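Local coordinates for protein nucleoporin NUP82 (Saccharomyces cerevisiae, PDB 3PBP) that forms a structural part of the nuclear pore complex, its N-terminal domain containing the region that interacts with the nucleoporin NUP116, at residues H55-L63 against V100-Q110; L356-I364 against Y374-Q382. The protein carries 1 engineered substitution. All blocks are in the same frame, centred on the assembly; numbering follows the deposited sequence.

Contact 1 (H55-L63 against V100-Q110); sequences HSLNFSRHL and VEDVSIQDAFQ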
ATOM      1  N   HIS A  55      12.092  20.880  27.186  1.00 63.98           N
ATOM      2  CA  HIS A  55      12.055  22.136  26.473  1.00 64.53           C
ATOM      3  C   HIS A  55      10.771  22.253  25.691  1.00 64.70           C
ATOM      4  O   HIS A  55      10.070  21.266  25.506  1.00 66.10           O
ATOM      5  CB  HIS A  55      13.274  22.247  25.570  1.00 66.44           C
ATOM      6  CG  HIS A  55      14.562  21.981  26.282  1.00 68.99           C
ATOM      7  ND1 HIS A  55      14.951  20.711  26.661  1.00 69.97           N
ATOM      8  CD2 HIS A  55      15.514  22.821  26.751  1.00 69.94           C
ATOM      9  CE1 HIS A  55      16.085  20.783  27.335  1.00 70.09           C
ATOM     10  NE2 HIS A  55      16.448  22.051  27.404  1.00 70.73           N
ATOM     11  N   SER A  56      10.451  23.466  25.248  1.00 64.38           N
ATOM     12  CA  SER A  56       9.218  23.709  24.512  1.00 63.22           C
ATOM     13  C   SER A  56       9.348  24.619  23.305  1.00 63.94           C
ATOM     14  O   SER A  56      10.281  25.418  23.187  1.00 65.08           O
ATOM     15  CB  SER A  56       8.177  24.305  25.439  1.00 61.55           C
ATOM     16  OG  SER A  56       8.016  23.480  26.564  1.00 64.76           O
ATOM     17  N   LEU A  57       8.385  24.479  22.405  1.00 63.23           N
ATOM     18  CA  LEU A  57       8.327  25.275  21.198  1.00 62.82           C
ATOM     19  C   LEU A  57       6.864  25.398  20.841  1.00 63.09           C
ATOM     20  O   LEU A  57       6.293  24.506  20.229  1.00 63.80           O
ATOM     21  CB  LEU A  57       9.071  24.599  20.055  1.00 63.68           C
ATOM     22  CG  LEU A  57       8.877  25.322  18.721  1.00 64.01           C
ATOM     23  CD1 LEU A  57       9.422  26.744  18.847  1.00 62.91           C
ATOM     24  CD2 LEU A  57       9.578  24.558  17.598  1.00 63.93           C
ATOM     25  N   ASN A  58       6.259  26.506  21.244  1.00 63.73           N
ATOM     26  CA  ASN A  58       4.856  26.770  20.970  1.00 63.36           C
ATOM     27  C   ASN A  58       4.709  27.074  19.491  1.00 63.79           C
ATOM     28  O   ASN A  58       5.366  27.974  18.971  1.00 64.10           O
ATOM     29  CB  ASN A  58       4.374  27.965  21.790  1.00 63.58           C
ATOM     30  CG  ASN A  58       2.904  28.216  21.628  1.00 64.85           C
ATOM     31  OD1 ASN A  58       2.442  28.575  20.544  1.00 65.75           O
ATOM     32  ND2 ASN A  58       2.145  28.011  22.703  1.00 65.29           N
ATOM     33  N   PHE A  59       3.847  26.326  18.808  1.00 63.86           N
ATOM     34  CA  PHE A  59       3.653  26.534  17.381  1.00 63.50           C
ATOM     35  C   PHE A  59       2.272  27.051  16.997  1.00 63.41           C
ATOM     36  O   PHE A  59       1.915  27.013  15.822  1.00 64.33           O
ATOM     37  CB  PHE A  59       3.981  25.241  16.613  1.00 62.25           C
ATOM     38  CG  PHE A  59       3.159  24.048  17.030  1.00 62.83           C
ATOM     39  CD1 PHE A  59       1.903  23.823  16.477  1.00 63.14           C
ATOM     40  CD2 PHE A  59       3.645  23.142  17.974  1.00 62.70           C
ATOM     41  CE1 PHE A  59       1.144  22.709  16.854  1.00 62.02           C
ATOM     42  CE2 PHE A  59       2.892  22.028  18.358  1.00 61.82           C
ATOM     43  CZ  PHE A  59       1.642  21.813  17.796  1.00 61.58           C
ATOM     44  N   SER A  60       1.516  27.546  17.978  1.00 63.23           N
ATOM     45  CA  SER A  60       0.178  28.100  17.740  1.00 64.35           C
ATOM     46  C   SER A  60       0.220  29.129  16.623  1.00 64.74           C
ATOM     47  O   SER A  60      -0.697  29.232  15.812  1.00 64.78           O
ATOM     48  CB  SER A  60      -0.355  28.783  18.996  1.00 63.34           C
ATOM     49  OG  SER A  60      -0.403  27.884  20.086  1.00 67.27           O
ATOM     50  N   ARG A  61       1.301  29.892  16.594  1.00 66.26           N
ATOM     51  CA  ARG A  61       1.494  30.921  15.587  1.00 67.51           C
ATOM     52  C   ARG A  61       1.485  30.344  14.178  1.00 65.49           C
ATOM     53  O   ARG A  61       1.183  31.041  13.225  1.00 65.25           O
ATOM     54  CB  ARG A  61       2.827  31.630  15.831  1.00 71.30           C
ATOM     55  CG  ARG A  61       2.915  33.016  15.211  1.00 76.11           C
ATOM     56  CD  ARG A  61       4.201  33.171  14.431  1.00 78.97           C
ATOM     57  NE  ARG A  61       5.348  32.671  15.180  1.00 81.52           N
ATOM     58  CZ  ARG A  61       6.579  32.586  14.678  1.00 83.93           C
ATOM     59  NH1 ARG A  61       6.808  32.973  13.424  1.00 82.93           N
ATOM     60  NH2 ARG A  61       7.580  32.112  15.426  1.00 84.48           N
ATOM     61  N   HIS A  62       1.818  29.064  14.055  1.00 65.53           N
ATOM     62  CA  HIS A  62       1.863  28.399  12.753  1.00 64.42           C
ATOM     63  C   HIS A  62       0.720  27.422  12.526  1.00 62.78           C
ATOM     64  O   HIS A  62       0.330  27.172  11.387  1.00 62.99           O
ATOM     65  CB  HIS A  62       3.185  27.658  12.602  1.00 66.08           C
ATOM     66  CG  HIS A  62       4.369  28.565  12.524  1.00 70.02           C
ATOM     67  ND1 HIS A  62       4.642  29.339  11.415  1.00 71.62           N
ATOM     68  CD2 HIS A  62       5.342  28.842  13.425  1.00 70.70           C
ATOM     69  CE1 HIS A  62       5.733  30.052  11.634  1.00 72.26           C
ATOM     70  NE2 HIS A  62       6.178  29.769  12.848  1.00 72.95           N
ATOM     71  N   LEU A  63       0.189  26.866  13.610  1.00 60.74           N
ATOM     72  CA  LEU A  63      -0.905  25.914  13.508  1.00 58.68           C
ATOM     73  C   LEU A  63      -1.574  25.681  14.843  1.00 58.34           C
ATOM     74  O   LEU A  63      -0.912  25.462  15.862  1.00 57.23           O
ATOM     75  CB  LEU A  63      -0.401  24.565  12.968  1.00 58.67           C
ATOM     76  CG  LEU A  63      -1.340  23.349  13.086  1.00 57.57           C
ATOM     77  CD1 LEU A  63      -2.590  23.551  12.250  1.00 55.83           C
ATOM     78  CD2 LEU A  63      -0.609  22.107  12.630  1.00 57.92           C
ATOM     79  N   VAL A 100      14.640  28.376  22.520  1.00 99.66           N
ATOM     80  CA  VAL A 100      14.089  28.716  21.213  1.00100.68           C
ATOM     81  C   VAL A 100      13.198  29.954  21.306  1.00101.34           C
ATOM     82  O   VAL A 100      11.974  29.847  21.383  1.00101.37           O
ATOM     83  CB  VAL A 100      13.268  27.547  20.642  1.00100.40           C
ATOM     84  CG1 VAL A 100      13.201  27.658  19.132  1.00100.15           C
ATOM     85  CG2 VAL A 100      13.882  26.227  21.061  1.00100.63           C
ATOM     86  N   GLU A 101      13.822  31.128  21.295  1.00102.19           N
ATOM     87  CA  GLU A 101      13.099  32.393  21.384  1.00102.48           C
ATOM     88  C   GLU A 101      12.967  33.081  20.035  1.00101.95           C
ATOM     89  O   GLU A 101      11.858  33.390  19.600  1.00101.96           O
ATOM     90  CB  GLU A 101      13.803  33.324  22.361  1.00103.97           C
ATOM     91  CG  GLU A 101      12.924  33.755  23.515  1.00106.82           C
ATOM     92  CD  GLU A 101      13.591  33.538  24.865  1.00108.75           C
ATOM     93  OE1 GLU A 101      13.845  32.369  25.224  1.00108.92           O
ATOM     94  OE2 GLU A 101      13.868  34.534  25.569  1.00109.91           O
ATOM     95  N   ASP A 102      14.103  33.328  19.388  1.00101.02           N
ATOM     96  CA  ASP A 102      14.137  33.966  18.073  1.00100.44           C
ATOM     97  C   ASP A 102      12.960  33.555  17.209  1.00 99.28           C
ATOM     98  O   ASP A 102      12.837  32.389  16.850  1.00100.28           O
ATOM     99  CB  ASP A 102      15.410  33.573  17.329  1.00101.97           C
ATOM    100  CG  ASP A 102      16.365  34.724  17.164  1.00103.67           C
ATOM    101  OD1 ASP A 102      15.956  35.763  16.599  1.00103.95           O
ATOM    102  OD2 ASP A 102      17.530  34.580  17.596  1.00105.24           O
ATOM    103  N   VAL A 103      12.097  34.502  16.869  1.00 97.86           N
ATOM    104  CA  VAL A 103      10.961  34.189  16.013  1.00 96.70           C
ATOM    105  C   VAL A 103      11.491  33.614  14.696  1.00 95.75           C
ATOM    106  O   VAL A 103      10.844  32.775  14.065  1.00 95.83           O
ATOM    107  CB  VAL A 103      10.118  35.452  15.722  1.00 96.68           C
ATOM    108  CG1 VAL A 103       9.056  35.147  14.667  1.00 95.25           C
ATOM    109  CG2 VAL A 103       9.480  35.950  17.018  1.00 95.83           C
ATOM    110  N   SER A 104      12.682  34.064  14.297  1.00 94.22           N
ATOM    111  CA  SER A 104      13.321  33.601  13.065  1.00 92.14           C
ATOM    112  C   SER A 104      13.812  32.155  13.207  1.00 90.62           C
ATOM    113  O   SER A 104      13.749  31.376  12.257  1.00 89.98           O
ATOM    114  CB  SER A 104      14.498  34.517  12.708  1.00 91.66           C
ATOM    115  OG  SER A 104      15.452  34.553  13.757  1.00 92.48           O
ATOM    116  N   ILE A 105      14.301  31.810  14.398  1.00 89.01           N
ATOM    117  CA  ILE A 105      14.796  30.467  14.679  1.00 86.73           C
ATOM    118  C   ILE A 105      13.655  29.463  14.852  1.00 85.62           C
ATOM    119  O   ILE A 105      13.806  28.282  14.536  1.00 85.67           O
ATOM    120  CB  ILE A 105      15.689  30.452  15.951  1.00 85.89           C
ATOM    121  CG1 ILE A 105      17.058  31.055  15.627  1.00 86.15           C
ATOM    122  CG2 ILE A 105      15.838  29.035  16.477  1.00 85.22           C
ATOM    123  CD1 ILE A 105      18.074  30.952  16.762  1.00 85.19           C
ATOM    124  N   GLN A 106      12.514  29.935  15.346  1.00 83.78           N
ATOM    125  CA  GLN A 106      11.363  29.067  15.556  1.00 82.12           C
ATOM    126  C   GLN A 106      10.683  28.739  14.247  1.00 81.22           C
ATOM    127  O   GLN A 106      10.056  27.691  14.114  1.00 82.19           O
ATOM    128  CB  GLN A 106      10.347  29.727  16.480  1.00 82.43           C
ATOM    129  CG  GLN A 106      10.882  30.048  17.859  1.00 84.18           C
ATOM    130  CD  GLN A 106       9.823  30.655  18.755  1.00 84.68           C
ATOM    131  OE1 GLN A 106       9.065  31.537  18.333  1.00 85.56           O
ATOM    132  NE2 GLN A 106       9.767  30.195  20.001  1.00 82.83           N
ATOM    133  N   ASP A 107      10.786  29.641  13.282  1.00 79.58           N
ATOM    134  CA  ASP A 107      10.167  29.403  11.988  1.00 78.40           C
ATOM    135  C   ASP A 107      11.033  28.423  11.226  1.00 76.93           C
ATOM    136  O   ASP A 107      10.586  27.790  10.267  1.00 76.63           O
ATOM    137  CB  ASP A 107      10.041  30.709  11.203  1.00 80.65           C
ATOM    138  CG  ASP A 107       9.139  31.716  11.892  1.00 82.06           C
ATOM    139  OD1 ASP A 107       8.640  31.396  12.993  1.00 81.46           O
ATOM    140  OD2 ASP A 107       8.932  32.822  11.333  1.00 83.60           O
ATOM    141  N   ALA A 108      12.283  28.311  11.660  1.00 74.74           N
ATOM    142  CA  ALA A 108      13.228  27.400  11.033  1.00 73.24           C
ATOM    143  C   ALA A 108      12.741  25.963  11.204  1.00 71.35           C
ATOM    144  O   ALA A 108      13.035  25.098  10.383  1.00 70.40           O
ATOM    145  CB  ALA A 108      14.605  27.562  11.670  1.00 74.18           C
ATOM    146  N   PHE A 109      11.991  25.729  12.277  1.00 68.94           N
ATOM    147  CA  PHE A 109      11.471  24.409  12.580  1.00 66.83           C
ATOM    148  C   PHE A 109      10.231  24.028  11.790  1.00 65.67           C
ATOM    149  O   PHE A 109       9.720  22.918  11.928  1.00 66.46           O
ATOM    150  CB  PHE A 109      11.216  24.294  14.077  1.00 67.06           C
ATOM    151  CG  PHE A 109      12.462  24.450  14.902  1.00 68.18           C
ATOM    152  CD1 PHE A 109      13.593  23.687  14.619  1.00 67.59           C
ATOM    153  CD2 PHE A 109      12.520  25.375  15.939  1.00 68.57           C
ATOM    154  CE1 PHE A 109      14.753  23.839  15.349  1.00 66.89           C
ATOM    155  CE2 PHE A 109      13.680  25.536  16.676  1.00 68.48           C
ATOM    156  CZ  PHE A 109      14.800  24.762  16.378  1.00 68.13           C
ATOM    157  N   GLN A 110       9.746  24.947  10.965  1.00 63.19           N
ATOM    158  CA  GLN A 110       8.596  24.663  10.128  1.00 60.64           C
ATOM    159  C   GLN A 110       9.275  24.262   8.838  1.00 60.05           C
ATOM    160  O   GLN A 110       9.758  25.101   8.080  1.00 60.61           O
ATOM    161  CB  GLN A 110       7.728  25.909   9.937  1.00 59.65           C
ATOM    162  CG  GLN A 110       7.072  26.420  11.206  1.00 59.91           C
ATOM    163  CD  GLN A 110       6.257  25.349  11.943  1.00 61.51           C
ATOM    164  OE1 GLN A 110       5.325  24.750  11.383  1.00 60.79           O
ATOM    165  NE2 GLN A 110       6.604  25.114  13.212  1.00 59.15           N
TER
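The imidazole of His62 is held against Gln110 on one face: Gln110 CG sits 3.6 Å from the centroid of the His62 ring, a CH-pi contact almost on the ring normal, and the Gln110 amide stacks nearly parallel, 6° from the ring plane. Arg61 CD lies over the opposite face, displaced toward the rim, while the carboxylate of Asp107 meets the ring's edge. The neighbouring guanidinium of Arg61 is covered on one side by Val103 CG1 and on the other by His62 NE2, with Gln106 OE1 and Asp107 OD2 at its edge.

Two blades of a beta-propeller meet here. The turn after strand 55-58, the last strand of its blade, packs against the excursion with a short helix that leads into the last strand of the next blade.

Asp107 is the shared acceptor. Its OD1 takes a hydrogen bond from His62 NE2 at 3.0 Å; OD1 lies in the plane of the His62 ring, but the nitrogen comes in from above the carboxylate, 64° out of its plane. Arg61 adds a salt bridge, including a weak bond from NH1 to Asp107 OD2 at 3.0 Å. The arginine chain starts with CG opposite its own backbone nitrogen (chi1 -158°) and then bends twice, which brings the guanidinium across the carboxylate. The arginine's charge and the imidazole N-H would both be expected to favour the ionised form of Asp107.

Gln106 reaches across weakly through OE1 to Arg61 NH2, and within its own segment NE2 donates weakly to Val100 O. Beneath these polar groups Leu57 provides the apolar part. Its CD1 lies 3.7 Å from Gln106 CG and also reaches Val100, and its CD2 comes within 3.5 Å of Phe109 CD2.

Contact 2 (L356-I364 against Y374-Q382); sequences LQREIKSLI and YVISDNIIQ
A beta hairpin begins one blade of the propeller: strand 362-364, at the edge of its four-stranded sheet, runs antiparallel to strand 372-376. Ile364 and Tyr374 form a hydrogen-bonded pair, with Ile364 N to Tyr374 O at 2.9 Å, and Ser362 with Ile376 forms another, Ile376 N reaching Ser362 O at 2.8 Å. Just before the strand, regular pairing gives way. Ile376 O receives Lys361 N in its carbonyl plane at 2.7 Å and, more weakly, Ser362 N.

On one face of the sheet Val375 is the common partner. Leu356 CD1 meets Val375 CG1 tip to tip at 3.7 Å, the Ile360 side chain comes across obliquely, its CG2 against the same methyl, and Leu363 lies alongside, pointing the same way. On the other face Ile364 CD1 touches Ile376 CD1 at 3.6 Å.

Around the turn into strand 380-385 the contact becomes mixed. The extended chain of Arg358 carries CD past Ser377, and Ile380 lies over one face of the guanidinium; Lys361 NZ makes only a long salt bridge to Asp378 OD1. The two N-H groups that share Ile376 O, those of Lys361 and Ser362, mark the classic beta bulge of an antiparallel hairpin.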
ATOM      1  N   LEU A 356     -10.724 -12.205  17.717  1.00 80.96           N
ATOM      2  CA  LEU A 356     -10.797 -11.441  18.960  1.00 82.51           C
ATOM      3  C   LEU A 356     -12.246 -11.097  19.277  1.00 83.71           C
ATOM      4  O   LEU A 356     -12.547 -10.557  20.345  1.00 83.75           O
ATOM      5  CB  LEU A 356      -9.965 -10.158  18.840  1.00 82.44           C
ATOM      6  CG  LEU A 356      -8.500 -10.336  18.422  1.00 81.86           C
ATOM      7  CD1 LEU A 356      -7.864  -8.979  18.188  1.00 81.32           C
ATOM      8  CD2 LEU A 356      -7.748 -11.122  19.493  1.00 81.02           C
ATOM      9  N   GLN A 357     -13.137 -11.404  18.335  1.00 85.07           N
ATOM     10  CA  GLN A 357     -14.564 -11.157  18.505  1.00 86.34           C
ATOM     11  C   GLN A 357     -14.876  -9.766  19.063  1.00 85.95           C
ATOM     12  O   GLN A 357     -15.882  -9.572  19.745  1.00 86.33           O
ATOM     13  CB  GLN A 357     -15.150 -12.233  19.418  1.00 87.77           C
ATOM     14  CG  GLN A 357     -14.956 -13.631  18.870  1.00 91.09           C
ATOM     15  CD  GLN A 357     -15.124 -14.704  19.926  1.00 93.12           C
ATOM     16  OE1 GLN A 357     -14.336 -14.791  20.871  1.00 94.65           O
ATOM     17  NE2 GLN A 357     -16.156 -15.530  19.774  1.00 94.32           N
ATOM     18  N   ARG A 358     -14.001  -8.805  18.783  1.00 84.77           N
ATOM     19  CA  ARG A 358     -14.192  -7.428  19.224  1.00 83.49           C
ATOM     20  C   ARG A 358     -14.020  -6.589  17.973  1.00 82.60           C
ATOM     21  O   ARG A 358     -13.380  -7.030  17.023  1.00 82.73           O
ATOM     22  CB  ARG A 358     -13.125  -7.029  20.240  1.00 83.84           C
ATOM     23  CG  ARG A 358     -13.107  -7.841  21.516  1.00 84.55           C
ATOM     24  CD  ARG A 358     -11.798  -7.598  22.242  1.00 85.85           C
ATOM     25  NE  ARG A 358     -11.694  -8.296  23.523  1.00 86.62           N
ATOM     26  CZ  ARG A 358     -12.409  -7.995  24.605  1.00 86.58           C
ATOM     27  NH1 ARG A 358     -13.295  -7.000  24.565  1.00 84.03           N
ATOM     28  NH2 ARG A 358     -12.219  -8.679  25.733  1.00 85.35           N
ATOM     29  N   GLU A 359     -14.583  -5.387  17.958  1.00 81.82           N
ATOM     30  CA  GLU A 359     -14.442  -4.524  16.787  1.00 81.64           C
ATOM     31  C   GLU A 359     -13.027  -3.934  16.759  1.00 80.58           C
ATOM     32  O   GLU A 359     -12.707  -3.042  17.555  1.00 81.00           O
ATOM     33  CB  GLU A 359     -15.463  -3.388  16.828  1.00 82.93           C
ATOM     34  CG  GLU A 359     -15.512  -2.582  15.546  1.00 85.91           C
ATOM     35  CD  GLU A 359     -16.035  -1.181  15.763  1.00 87.77           C
ATOM     36  OE1 GLU A 359     -17.087  -1.035  16.423  1.00 87.88           O
ATOM     37  OE2 GLU A 359     -15.394  -0.227  15.266  1.00 89.48           O
ATOM     38  N   ILE A 360     -12.182  -4.427  15.856  1.00 77.74           N
ATOM     39  CA  ILE A 360     -10.815  -3.934  15.775  1.00 75.70           C
ATOM     40  C   ILE A 360     -10.754  -2.560  15.137  1.00 74.77           C
ATOM     41  O   ILE A 360     -10.998  -2.414  13.942  1.00 75.00           O
ATOM     42  CB  ILE A 360      -9.926  -4.878  14.970  1.00 75.27           C
ATOM     43  CG1 ILE A 360      -9.954  -6.280  15.590  1.00 75.14           C
ATOM     44  CG2 ILE A 360      -8.502  -4.342  14.968  1.00 75.28           C
ATOM     45  CD1 ILE A 360      -9.180  -7.332  14.815  1.00 72.78           C
ATOM     46  N   LYS A 361     -10.409  -1.553  15.932  1.00 73.70           N
ATOM     47  CA  LYS A 361     -10.344  -0.193  15.420  1.00 73.44           C
ATOM     48  C   LYS A 361      -8.973   0.201  14.866  1.00 72.28           C
ATOM     49  O   LYS A 361      -8.871   1.185  14.124  1.00 72.85           O
ATOM     50  CB  LYS A 361     -10.825   0.794  16.497  1.00 74.86           C
ATOM     51  CG  LYS A 361     -12.330   0.642  16.798  1.00 76.59           C
ATOM     52  CD  LYS A 361     -12.778   1.364  18.068  1.00 78.82           C
ATOM     53  CE  LYS A 361     -12.809   2.883  17.882  1.00 80.92           C
ATOM     54  NZ  LYS A 361     -13.158   3.609  19.146  1.00 79.23           N
ATOM     55  N   SER A 362      -7.926  -0.553  15.206  1.00 69.50           N
ATOM     56  CA  SER A 362      -6.591  -0.265  14.677  1.00 67.60           C
ATOM     57  C   SER A 362      -5.493  -1.203  15.162  1.00 66.30           C
ATOM     58  O   SER A 362      -5.615  -1.839  16.211  1.00 65.88           O
ATOM     59  CB  SER A 362      -6.171   1.159  15.000  1.00 67.28           C
ATOM     60  OG  SER A 362      -5.606   1.200  16.290  1.00 70.08           O
ATOM     61  N   LEU A 363      -4.421  -1.277  14.373  1.00 64.91           N
ATOM     62  CA  LEU A 363      -3.258  -2.118  14.672  1.00 63.58           C
ATOM     63  C   LEU A 363      -2.044  -1.213  14.878  1.00 63.70           C
ATOM     64  O   LEU A 363      -1.861  -0.227  14.152  1.00 63.43           O
ATOM     65  CB  LEU A 363      -2.984  -3.081  13.518  1.00 60.77           C
ATOM     66  CG  LEU A 363      -4.138  -4.011  13.155  1.00 59.73           C
ATOM     67  CD1 LEU A 363      -3.741  -4.865  11.964  1.00 58.10           C
ATOM     68  CD2 LEU A 363      -4.503  -4.874  14.366  1.00 59.88           C
ATOM     69  N   ILE A 364      -1.218  -1.548  15.866  1.00 62.97           N
ATOM     70  CA  ILE A 364      -0.046  -0.735  16.177  1.00 61.96           C
ATOM     71  C   ILE A 364       1.142  -1.609  16.545  1.00 62.72           C
ATOM     72  O   ILE A 364       0.974  -2.681  17.128  1.00 62.85           O
ATOM     73  CB  ILE A 364      -0.349   0.219  17.361  1.00 60.34           C
ATOM     74  CG1 ILE A 364      -1.502   1.148  16.994  1.00 58.14           C
ATOM     75  CG2 ILE A 364       0.883   1.025  17.721  1.00 60.46           C
ATOM     76  CD1 ILE A 364      -1.900   2.104  18.082  1.00 58.04           C
ATOM     77  N   TYR A 374       0.007  -4.744  18.808  1.00 66.09           N
ATOM     78  CA  TYR A 374      -1.034  -4.203  19.666  1.00 67.51           C
ATOM     79  C   TYR A 374      -2.300  -4.028  18.832  1.00 68.57           C
ATOM     80  O   TYR A 374      -2.262  -3.473  17.728  1.00 67.73           O
ATOM     81  CB  TYR A 374      -0.597  -2.860  20.264  1.00 67.91           C
ATOM     82  CG  TYR A 374       0.428  -3.006  21.372  1.00 69.54           C
ATOM     83  CD1 TYR A 374       0.106  -3.657  22.562  1.00 69.94           C
ATOM     84  CD2 TYR A 374       1.734  -2.550  21.208  1.00 70.49           C
ATOM     85  CE1 TYR A 374       1.060  -3.859  23.556  1.00 70.74           C
ATOM     86  CE2 TYR A 374       2.700  -2.748  22.196  1.00 71.26           C
ATOM     87  CZ  TYR A 374       2.357  -3.406  23.366  1.00 72.03           C
ATOM     88  OH  TYR A 374       3.320  -3.643  24.328  1.00 72.10           O
ATOM     89  N   VAL A 375      -3.416  -4.532  19.344  1.00 69.63           N
ATOM     90  CA  VAL A 375      -4.679  -4.413  18.635  1.00 70.80           C
ATOM     91  C   VAL A 375      -5.631  -3.597  19.470  1.00 72.21           C
ATOM     92  O   VAL A 375      -5.996  -3.990  20.566  1.00 72.02           O
ATOM     93  CB  VAL A 375      -5.337  -5.768  18.388  1.00 70.46           C
ATOM     94  CG1 VAL A 375      -6.587  -5.572  17.537  1.00 71.38           C
ATOM     95  CG2 VAL A 375      -4.360  -6.719  17.718  1.00 69.84           C
ATOM     96  N   ILE A 376      -6.029  -2.450  18.953  1.00 75.47           N
ATOM     97  CA  ILE A 376      -6.949  -1.602  19.679  1.00 78.67           C
ATOM     98  C   ILE A 376      -8.379  -1.904  19.270  1.00 81.38           C
ATOM     99  O   ILE A 376      -8.820  -1.540  18.176  1.00 81.33           O
ATOM    100  CB  ILE A 376      -6.640  -0.116  19.429  1.00 78.51           C
ATOM    101  CG1 ILE A 376      -5.291   0.227  20.064  1.00 78.77           C
ATOM    102  CG2 ILE A 376      -7.758   0.759  19.985  1.00 78.06           C
ATOM    103  CD1 ILE A 376      -4.917   1.683  19.976  1.00 79.63           C
ATOM    104  N   SER A 377      -9.092  -2.596  20.153  1.00 84.90           N
ATOM    105  CA  SER A 377     -10.487  -2.942  19.916  1.00 88.39           C
ATOM    106  C   SER A 377     -11.350  -1.758  20.383  1.00 90.83           C
ATOM    107  O   SER A 377     -10.922  -0.603  20.290  1.00 91.67           O
ATOM    108  CB  SER A 377     -10.849  -4.222  20.677  1.00 87.94           C
ATOM    109  OG  SER A 377      -9.978  -5.284  20.321  1.00 87.66           O
ATOM    110  N   ASP A 378     -12.544  -2.018  20.907  1.00 92.53           N
ATOM    111  CA  ASP A 378     -13.387  -0.902  21.317  1.00 93.35           C
ATOM    112  C   ASP A 378     -13.080  -0.297  22.677  1.00 92.74           C
ATOM    113  O   ASP A 378     -13.198   0.914  22.861  1.00 92.28           O
ATOM    114  CB  ASP A 378     -14.860  -1.294  21.268  1.00 95.41           C
ATOM    115  CG  ASP A 378     -15.720  -0.186  20.701  1.00 97.37           C
ATOM    116  OD1 ASP A 378     -15.320   0.997  20.848  1.00 97.88           O
ATOM    117  OD2 ASP A 378     -16.784  -0.497  20.116  1.00 98.57           O
ATOM    118  N   ASN A 379     -12.698  -1.130  23.635  1.00 92.36           N
ATOM    119  CA  ASN A 379     -12.389  -0.626  24.963  1.00 91.65           C
ATOM    120  C   ASN A 379     -11.175  -1.321  25.533  1.00 90.71           C
ATOM    121  O   ASN A 379     -10.823  -1.121  26.698  1.00 91.45           O
ATOM    122  CB  ASN A 379     -13.579  -0.826  25.894  1.00 92.29           C
ATOM    123  CG  ASN A 379     -14.818  -0.136  25.389  1.00 92.88           C
ATOM    124  OD1 ASN A 379     -14.815   1.077  25.155  1.00 92.18           O
ATOM    125  ND2 ASN A 379     -15.890  -0.902  25.209  1.00 93.74           N
ATOM    126  N   ILE A 380     -10.540  -2.143  24.709  1.00 88.59           N
ATOM    127  CA  ILE A 380      -9.357  -2.861  25.140  1.00 87.26           C
ATOM    128  C   ILE A 380      -8.198  -2.604  24.206  1.00 85.89           C
ATOM    129  O   ILE A 380      -8.377  -2.175  23.066  1.00 85.90           O
ATOM    130  CB  ILE A 380      -9.576  -4.392  25.155  1.00 88.19           C
ATOM    131  CG1 ILE A 380     -10.639  -4.769  26.180  1.00 89.10           C
ATOM    132  CG2 ILE A 380      -8.271  -5.111  25.506  1.00 88.16           C
ATOM    133  CD1 ILE A 380     -10.723  -6.265  26.430  1.00 89.30           C
ATOM    134  N   ILE A 381      -7.003  -2.844  24.726  1.00 83.67           N
ATOM    135  CA  ILE A 381      -5.787  -2.746  23.953  1.00 82.09           C
ATOM    136  C   ILE A 381      -5.240  -4.109  24.280  1.00 81.49           C
ATOM    137  O   ILE A 381      -4.853  -4.366  25.417  1.00 82.19           O
ATOM    138  CB  ILE A 381      -4.794  -1.692  24.477  1.00 81.21           C
ATOM    139  CG1 ILE A 381      -5.382  -0.294  24.349  1.00 81.07           C
ATOM    140  CG2 ILE A 381      -3.503  -1.760  23.673  1.00 79.30           C
ATOM    141  CD1 ILE A 381      -4.452   0.779  24.867  1.00 81.47           C
ATOM    142  N   GLN A 382      -5.270  -5.004  23.307  1.00 80.48           N
ATOM    143  CA  GLN A 382      -4.756  -6.344  23.518  1.00 79.28           C
ATOM    144  C   GLN A 382      -3.407  -6.425  22.832  1.00 78.38           C
ATOM    145  O   GLN A 382      -3.074  -5.593  21.984  1.00 77.99           O
ATOM    146  CB  GLN A 382      -5.712  -7.383  22.926  1.00 79.12           C
ATOM    147  CG  GLN A 382      -6.952  -7.641  23.761  1.00 80.16           C
ATOM    148  CD  GLN A 382      -7.932  -8.564  23.072  1.00 80.61           C
ATOM    149  OE1 GLN A 382      -8.683  -8.144  22.196  1.00 81.48           O
ATOM    150  NE2 GLN A 382      -7.918  -9.834  23.453  1.00 80.79           N
TER

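In the fold
Both contacts belong to the blades of one propeller, but they hold different levels of it. Contact 2 works within a blade, joining consecutive strands through backbone hydrogen bonds, with apolar side chains on each face of the sheet; its centre is about 18 Å from that of the chain. Contact 1 lies farther out, about 28 Å from the chain centre, and bridges two blades, with its hydrogen bonds across the interface made by side chains: charged and polar groups on the outer side, a small apolar patch around one leucine beneath. Both are partly buried, 4 of 11 touching residues in contact 1 and 7 of 15 in contact 2. Sharing no element, they follow one another along the sequence, centres about 37 Å apart.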